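Local coordinates for protein sulfur oxygenase/reductase (PDB 6QPA) that probably catalyses the oxygen-dependent oxidation and reduction of elemental sulfur, using a single iron held by a facial triad of two histidines and one carboxylate, at residues Gly140-Phe143 against Val149-Val152; Leu254-Trp259 against Leu307-Leu312. All coordinates share one frame; numbering follows the deposited sequence.

How the interactions relate
Both interactions lie away from the iron site, and no helix or strand is common to them; their centres are about 17 Å apart and their nearest atoms about 7 Å apart, without touching. Interaction 1 is only partly buried, far from the middle of the chain, where helix 135-144 meets the loop that follows it; it is made of small van der Waals contacts, beside other subunits of the 24-chain assembly. Interaction 2 is buried near the chain's centre and joins a strand of the large antiparallel sheet to the segment after its last strand. Its chemistry is ionic, a carboxylate facing a guanidinium, and its outer end too comes near the third subunit.

Interaction 1: residues Gly140-Phe143 against Val149-Val152; sequences GDSF and VPKV
V149 and S142 carry most of this contact, with F143, whose ring is poorly ordered, adding a smaller share. The CG2 methyl of V149 lies 3.7 Å from S142 CB and 4.0 Å from F143 CE1, so one branch of the valine touches two successive residues of the helix. With chi1 at -178°, CG1 stands anti to the backbone N and CG2 is turned toward the helix. The F143 ring meets that methyl obliquely. Serine suits its place because it is small enough for the chain to come close, and because its hydroxyl is satisfied within the helix: OG is hydrogen-bonded to V138 O. S142 OG also lies 4.1 Å from P150 CD, a pure van der Waals approach. Helix 135-144 links two short parallel strands, 129-130 and 153-154, in a small beta-alpha-beta crossover, and V149-V152 is the part of the return that passes the helix, where V149 also packs on L139 and P150 on V138. Beyond this pair of segments, V149 O accepts a hydrogen bond from Q137 NE2 of the second subunit, while the F143 ring meets F143 of both the second and the third subunits.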
ATOM      1  N   GLY A 140     -38.241  14.326  51.429  1.00 37.22           N
ATOM      2  CA  GLY A 140     -39.482  14.116  52.160  1.00 33.87           C
ATOM      3  C   GLY A 140     -39.255  13.893  53.644  1.00 44.90           C
ATOM      4  O   GLY A 140     -39.993  14.424  54.481  1.00 40.57           O
ATOM      5  N   ASP A 141     -38.232  13.107  53.995  1.00 40.77           N
ATOM      6  CA  ASP A 141     -37.959  12.858  55.406  1.00 43.95           C
ATOM      7  C   ASP A 141     -37.527  14.137  56.106  1.00 50.24           C
ATOM      8  O   ASP A 141     -37.918  14.390  57.252  1.00 47.66           O
ATOM      9  CB  ASP A 141     -36.875  11.793  55.550  1.00 47.16           C
ATOM     10  CG  ASP A 141     -37.337  10.418  55.092  1.00 49.11           C
ATOM     11  OD1 ASP A 141     -38.536  10.244  54.764  1.00 48.09           O
ATOM     12  OD2 ASP A 141     -36.471   9.519  55.014  1.00 48.27           O
ATOM     13  N   SER A 142     -36.742  14.968  55.418  1.00 51.31           N
ATOM     14  CA  SER A 142     -36.303  16.230  56.000  1.00 46.73           C
ATOM     15  C   SER A 142     -37.491  17.134  56.294  1.00 50.11           C
ATOM     16  O   SER A 142     -37.561  17.740  57.368  1.00 48.17           O
ATOM     17  CB  SER A 142     -35.308  16.922  55.070  1.00 39.68           C
ATOM     18  OG  SER A 142     -34.086  16.204  55.020  1.00 44.37           O
ATOM     19  N   PHE A 143     -38.446  17.226  55.366  1.00 45.15           N
ATOM     20  CA  PHE A 143     -39.619  18.050  55.640  1.00 53.90           C
ATOM     21  C   PHE A 143     -40.415  17.500  56.814  1.00 55.15           C
ATOM     22  O   PHE A 143     -40.791  18.249  57.723  1.00 59.93           O
ATOM     23  CB  PHE A 143     -40.506  18.155  54.401  1.00 61.50           C
ATOM     24  CG  PHE A 143     -39.917  19.001  53.324  1.00 77.77           C
ATOM     25  CD1 PHE A 143     -38.834  19.820  53.593  1.00 88.74           C
ATOM     26  CD2 PHE A 143     -40.449  19.003  52.054  1.00 80.35           C
ATOM     27  CE1 PHE A 143     -38.278  20.609  52.606  1.00 91.97           C
ATOM     28  CE2 PHE A 143     -39.899  19.791  51.062  1.00 85.04           C
ATOM     29  CZ  PHE A 143     -38.811  20.594  51.340  1.00 88.23           C
ATOM     30  N   VAL A 149     -32.683  20.238  54.679  1.00 40.99           N
ATOM     31  CA  VAL A 149     -32.207  19.322  53.640  1.00 35.05           C
ATOM     32  C   VAL A 149     -30.705  19.506  53.472  1.00 34.13           C
ATOM     33  O   VAL A 149     -30.233  20.651  53.385  1.00 37.15           O
ATOM     34  CB  VAL A 149     -32.934  19.573  52.324  1.00 35.31           C
ATOM     35  CG1 VAL A 149     -32.444  18.563  51.271  1.00 29.19           C
ATOM     36  CG2 VAL A 149     -34.439  19.483  52.531  1.00 34.18           C
ATOM     37  N   PRO A 150     -29.920  18.437  53.440  1.00 34.68           N
ATOM     38  CA  PRO A 150     -28.473  18.583  53.284  1.00 29.53           C
ATOM     39  C   PRO A 150     -28.081  18.849  51.834  1.00 36.37           C
ATOM     40  O   PRO A 150     -28.870  18.694  50.892  1.00 33.16           O
ATOM     41  CB  PRO A 150     -27.942  17.228  53.754  1.00 38.05           C
ATOM     42  CG  PRO A 150     -29.045  16.276  53.385  1.00 36.75           C
ATOM     43  CD  PRO A 150     -30.316  17.031  53.650  1.00 36.74           C
ATOM     44  N   LYS A 151     -26.828  19.274  51.673  1.00 27.64           N
ATOM     45  CA  LYS A 151     -26.169  19.168  50.377  1.00 31.00           C
ATOM     46  C   LYS A 151     -26.104  17.700  49.946  1.00 29.00           C
ATOM     47  O   LYS A 151     -25.971  16.787  50.773  1.00 33.14           O
ATOM     48  CB  LYS A 151     -24.758  19.762  50.462  1.00 24.11           C
ATOM     49  CG  LYS A 151     -24.696  21.263  50.850  1.00 26.46           C
ATOM     50  CD  LYS A 151     -25.568  22.113  49.875  1.00 28.97           C
ATOM     51  CE  LYS A 151     -25.242  23.617  49.933  1.00 34.41           C
ATOM     52  NZ  LYS A 151     -23.963  23.862  49.186  1.00 35.97           N
ATOM     53  N   VAL A 152     -26.203  17.456  48.647  1.00 27.80           N
ATOM     54  CA  VAL A 152     -26.222  16.081  48.143  1.00 36.09           C
ATOM     55  C   VAL A 152     -24.791  15.596  47.938  1.00 31.37           C
ATOM     56  O   VAL A 152     -24.083  16.094  47.059  1.00 27.19           O
ATOM     57  CB  VAL A 152     -27.036  15.947  46.852  1.00 32.55           C
ATOM     58  CG1 VAL A 152     -26.918  14.520  46.347  1.00 29.61           C
ATOM     59  CG2 VAL A 152     -28.496  16.281  47.121  1.00 36.29           C
TER

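Interaction 2: residues Leu254-Trp259 against Leu307-Leu312; sequences LVHIEW and LWRKHL
R309 reaches across to the carboxylate of E258, and its side chain can be followed atom by atom. CB leaves the backbone in the direction of the strand. R309 CG lies over the centre of the W308 ring, 3.6 Å above its plane, so the indole supports the aliphatic part of the arginine. From CG to NE the chain is extended, which carries the charged end the long way to the strand, where E258 CA is 13.0 Å from R309 CA. NE makes a long, weak ion pair with E46 OE2. R309 NH1 gives a hydrogen bond of 3.2 Å to E258 OE2, arriving from above the carboxylate plane, and another to P127 O. NH2 faces E258 OE1 in the salt bridge; the modelled separation is so short that its exact length is doubtful. The two flat groups are 38° apart in plane.

E258 is also held from its own strand. H256 NE2 donates to E258 OE1 over 2.7 Å, nearly straight at 168° and meeting the anti lone pair of OE1, and H256 ND1 is hydrogen-bonded to Y79 OH. R158 adds a second salt bridge at OE2. A glutamate suits this interior position because two arginines and a histidine gather round it, which would probably favour its ionised form. Strand 251-259 runs between strands 159-167 and 193-204, with helix 172-189 packed against V255, I257 and W259, while R309 comes from the segment that follows strand 290-305.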
ATOM      1  N   LEU A 254      -5.250  18.837  58.137  1.00 29.72           N
ATOM      2  CA  LEU A 254      -5.799  18.505  56.829  1.00 24.24           C
ATOM      3  C   LEU A 254      -7.210  19.051  56.746  1.00 33.74           C
ATOM      4  O   LEU A 254      -8.062  18.698  57.568  1.00 33.24           O
ATOM      5  CB  LEU A 254      -5.815  17.003  56.590  1.00 22.87           C
ATOM      6  CG  LEU A 254      -4.418  16.414  56.586  1.00 25.94           C
ATOM      7  CD1 LEU A 254      -4.481  14.929  56.214  1.00 23.09           C
ATOM      8  CD2 LEU A 254      -3.582  17.197  55.591  1.00 21.96           C
ATOM      9  N   VAL A 255      -7.459  19.897  55.752  1.00 31.45           N
ATOM     10  CA  VAL A 255      -8.778  20.472  55.544  1.00 32.21           C
ATOM     11  C   VAL A 255      -9.461  19.678  54.434  1.00 26.71           C
ATOM     12  O   VAL A 255      -9.100  19.788  53.259  1.00 27.72           O
ATOM     13  CB  VAL A 255      -8.685  21.968  55.222  1.00 31.47           C
ATOM     14  CG1 VAL A 255     -10.069  22.519  54.855  1.00 28.28           C
ATOM     15  CG2 VAL A 255      -8.085  22.718  56.428  1.00 27.78           C
ATOM     16  N   HIS A 256     -10.471  18.897  54.807  1.00 30.53           N
ATOM     17  CA  HIS A 256     -11.167  17.984  53.900  1.00 29.08           C
ATOM     18  C   HIS A 256     -12.418  18.692  53.385  1.00 28.26           C
ATOM     19  O   HIS A 256     -13.268  19.092  54.183  1.00 29.81           O
ATOM     20  CB  HIS A 256     -11.495  16.697  54.661  1.00 24.19           C
ATOM     21  CG  HIS A 256     -12.428  15.751  53.962  1.00 30.71           C
ATOM     22  ND1 HIS A 256     -12.074  14.453  53.668  1.00 30.17           N
ATOM     23  CD2 HIS A 256     -13.727  15.875  53.600  1.00 30.52           C
ATOM     24  CE1 HIS A 256     -13.096  13.831  53.112  1.00 27.71           C
ATOM     25  NE2 HIS A 256     -14.116  14.669  53.067  1.00 33.59           N
ATOM     26  N   ILE A 257     -12.499  18.913  52.072  1.00 29.21           N
ATOM     27  CA  ILE A 257     -13.647  19.599  51.477  1.00 29.24           C
ATOM     28  C   ILE A 257     -14.204  18.764  50.334  1.00 30.62           C
ATOM     29  O   ILE A 257     -13.469  18.381  49.416  1.00 27.69           O
ATOM     30  CB  ILE A 257     -13.293  21.005  50.965  1.00 26.13           C
ATOM     31  CG1 ILE A 257     -12.423  21.754  51.987  1.00 33.34           C
ATOM     32  CG2 ILE A 257     -14.580  21.773  50.681  1.00 28.47           C
ATOM     33  CD1 ILE A 257     -11.909  23.073  51.484  1.00 33.68           C
ATOM     34  N   GLU A 258     -15.511  18.545  50.356  1.00 28.01           N
ATOM     35  CA  GLU A 258     -16.187  17.791  49.319  1.00 26.91           C
ATOM     36  C   GLU A 258     -16.930  18.747  48.404  1.00 31.16           C
ATOM     37  O   GLU A 258     -17.498  19.753  48.854  1.00 28.70           O
ATOM     38  CB  GLU A 258     -17.139  16.755  49.921  1.00 26.82           C
ATOM     39  CG  GLU A 258     -16.413  15.898  50.922  1.00 33.11           C
ATOM     40  CD  GLU A 258     -17.130  14.624  51.329  1.00 33.20           C
ATOM     41  OE1 GLU A 258     -16.451  13.795  51.958  1.00 33.69           O
ATOM     42  OE2 GLU A 258     -18.332  14.436  51.040  1.00 32.06           O
ATOM     43  N   TRP A 259     -16.875  18.442  47.111  1.00 29.34           N
ATOM     44  CA  TRP A 259     -17.423  19.286  46.064  1.00 30.66           C
ATOM     45  C   TRP A 259     -18.158  18.415  45.060  1.00 30.00           C
ATOM     46  O   TRP A 259     -17.844  17.231  44.891  1.00 29.89           O
ATOM     47  CB  TRP A 259     -16.322  20.069  45.336  1.00 21.98           C
ATOM     48  CG  TRP A 259     -15.536  21.004  46.195  1.00 36.24           C
ATOM     49  CD1 TRP A 259     -14.377  20.729  46.860  1.00 36.42           C
ATOM     50  CD2 TRP A 259     -15.836  22.378  46.467  1.00 32.52           C
ATOM     51  NE1 TRP A 259     -13.934  21.842  47.528  1.00 36.99           N
ATOM     52  CE2 TRP A 259     -14.812  22.873  47.307  1.00 40.41           C
ATOM     53  CE3 TRP A 259     -16.878  23.233  46.103  1.00 28.39           C
ATOM     54  CZ2 TRP A 259     -14.797  24.199  47.786  1.00 35.05           C
ATOM     55  CZ3 TRP A 259     -16.855  24.566  46.573  1.00 32.13           C
ATOM     56  CH2 TRP A 259     -15.815  25.028  47.397  1.00 28.27           C
ATOM     57  N   LEU A 307     -21.090   5.150  56.987  1.00 32.51           N
ATOM     58  CA  LEU A 307     -21.952   5.255  58.164  1.00 47.31           C
ATOM     59  C   LEU A 307     -21.308   6.027  59.312  1.00 44.48           C
ATOM     60  O   LEU A 307     -22.021   6.549  60.172  1.00 37.77           O
ATOM     61  CB  LEU A 307     -22.422   3.881  58.624  1.00 50.57           C
ATOM     62  CG  LEU A 307     -23.660   3.539  57.775  1.00 56.06           C
ATOM     63  CD1 LEU A 307     -23.353   2.561  56.621  1.00 52.20           C
ATOM     64  CD2 LEU A 307     -24.866   3.122  58.622  1.00 51.63           C
ATOM     65  N   TRP A 308     -19.984   6.126  59.340  1.00 37.23           N
ATOM     66  CA  TRP A 308     -19.337   6.952  60.350  1.00 37.76           C
ATOM     67  C   TRP A 308     -19.800   8.407  60.287  1.00 43.31           C
ATOM     68  O   TRP A 308     -19.794   9.106  61.303  1.00 44.55           O
ATOM     69  CB  TRP A 308     -17.834   6.866  60.162  1.00 37.18           C
ATOM     70  CG  TRP A 308     -17.363   7.442  58.864  1.00 37.74           C
ATOM     71  CD1 TRP A 308     -17.303   6.816  57.656  1.00 39.35           C
ATOM     72  CD2 TRP A 308     -16.881   8.776  58.654  1.00 31.69           C
ATOM     73  NE1 TRP A 308     -16.802   7.680  56.704  1.00 35.88           N
ATOM     74  CE2 TRP A 308     -16.526   8.882  57.300  1.00 30.80           C
ATOM     75  CE3 TRP A 308     -16.692   9.879  59.491  1.00 38.86           C
ATOM     76  CZ2 TRP A 308     -16.014  10.057  56.757  1.00 40.17           C
ATOM     77  CZ3 TRP A 308     -16.183  11.038  58.955  1.00 30.77           C
ATOM     78  CH2 TRP A 308     -15.841  11.119  57.604  1.00 33.43           C
ATOM     79  N   ARG A 309     -20.181   8.894  59.102  1.00 34.51           N
ATOM     80  CA  ARG A 309     -20.630  10.277  59.001  1.00 39.59           C
ATOM     81  C   ARG A 309     -21.895  10.519  59.797  1.00 49.34           C
ATOM     82  O   ARG A 309     -22.106  11.631  60.290  1.00 46.06           O
ATOM     83  CB  ARG A 309     -20.897  10.657  57.558  1.00 34.64           C
ATOM     84  CG  ARG A 309     -19.746  10.483  56.634  1.00 42.20           C
ATOM     85  CD  ARG A 309     -20.232  10.689  55.190  1.00 46.21           C
ATOM     86  NE  ARG A 309     -19.058  10.958  54.410  1.00 48.91           N
ATOM     87  CZ  ARG A 309     -18.835  12.042  53.689  1.00 41.73           C
ATOM     88  NH1 ARG A 309     -19.751  13.010  53.545  1.00 36.10           N
ATOM     89  NH2 ARG A 309     -17.662  12.125  53.086  1.00 43.94           N
ATOM     90  N   LYS A 310     -22.736   9.489  59.941  1.00 55.04           N
ATOM     91  CA  LYS A 310     -24.041   9.652  60.566  1.00 61.21           C
ATOM     92  C   LYS A 310     -23.931  10.074  62.023  1.00 64.11           C
ATOM     93  O   LYS A 310     -24.864  10.691  62.546  1.00 76.51           O
ATOM     94  CB  LYS A 310     -24.858   8.357  60.454  1.00 64.44           C
ATOM     95  CG  LYS A 310     -25.353   8.025  59.043  1.00 74.22           C
ATOM     96  CD  LYS A 310     -26.640   7.163  59.033  1.00 76.69           C
ATOM     97  CE  LYS A 310     -27.086   6.812  57.586  1.00 76.71           C
ATOM     98  NZ  LYS A 310     -28.508   6.323  57.443  1.00 66.14           N
ATOM     99  N   HIS A 311     -22.819   9.780  62.689  1.00 64.15           N
ATOM    100  CA  HIS A 311     -22.606  10.214  64.066  1.00 78.39           C
ATOM    101  C   HIS A 311     -21.337  11.066  64.130  1.00 83.50           C
ATOM    102  O   HIS A 311     -20.280  10.620  64.579  1.00 89.86           O
ATOM    103  CB  HIS A 311     -22.558   9.023  65.040  1.00 93.62           C
ATOM    104  CG  HIS A 311     -21.932   7.787  64.475  1.00106.38           C
ATOM    105  ND1 HIS A 311     -20.567   7.585  64.456  1.00108.15           N
ATOM    106  CD2 HIS A 311     -22.486   6.673  63.937  1.00107.84           C
ATOM    107  CE1 HIS A 311     -20.307   6.408  63.916  1.00109.09           C
ATOM    108  NE2 HIS A 311     -21.453   5.833  63.594  1.00108.11           N
ATOM    109  N   LEU A 312     -21.462  12.307  63.675  1.00 76.93           N
ATOM    110  CA  LEU A 312     -20.482  13.359  63.878  1.00 73.08           C
ATOM    111  C   LEU A 312     -21.114  14.452  64.746  1.00 78.74           C
ATOM    112  O   LEU A 312     -22.185  14.264  65.328  1.00 76.39           O
ATOM    113  CB  LEU A 312     -19.995  13.916  62.537  1.00 61.01           C
ATOM    114  CG  LEU A 312     -18.991  13.068  61.767  1.00 55.93           C
ATOM    115  CD1 LEU A 312     -18.764  13.637  60.394  1.00 42.83           C
ATOM    116  CD2 LEU A 312     -17.686  12.999  62.542  1.00 59.26           C
TER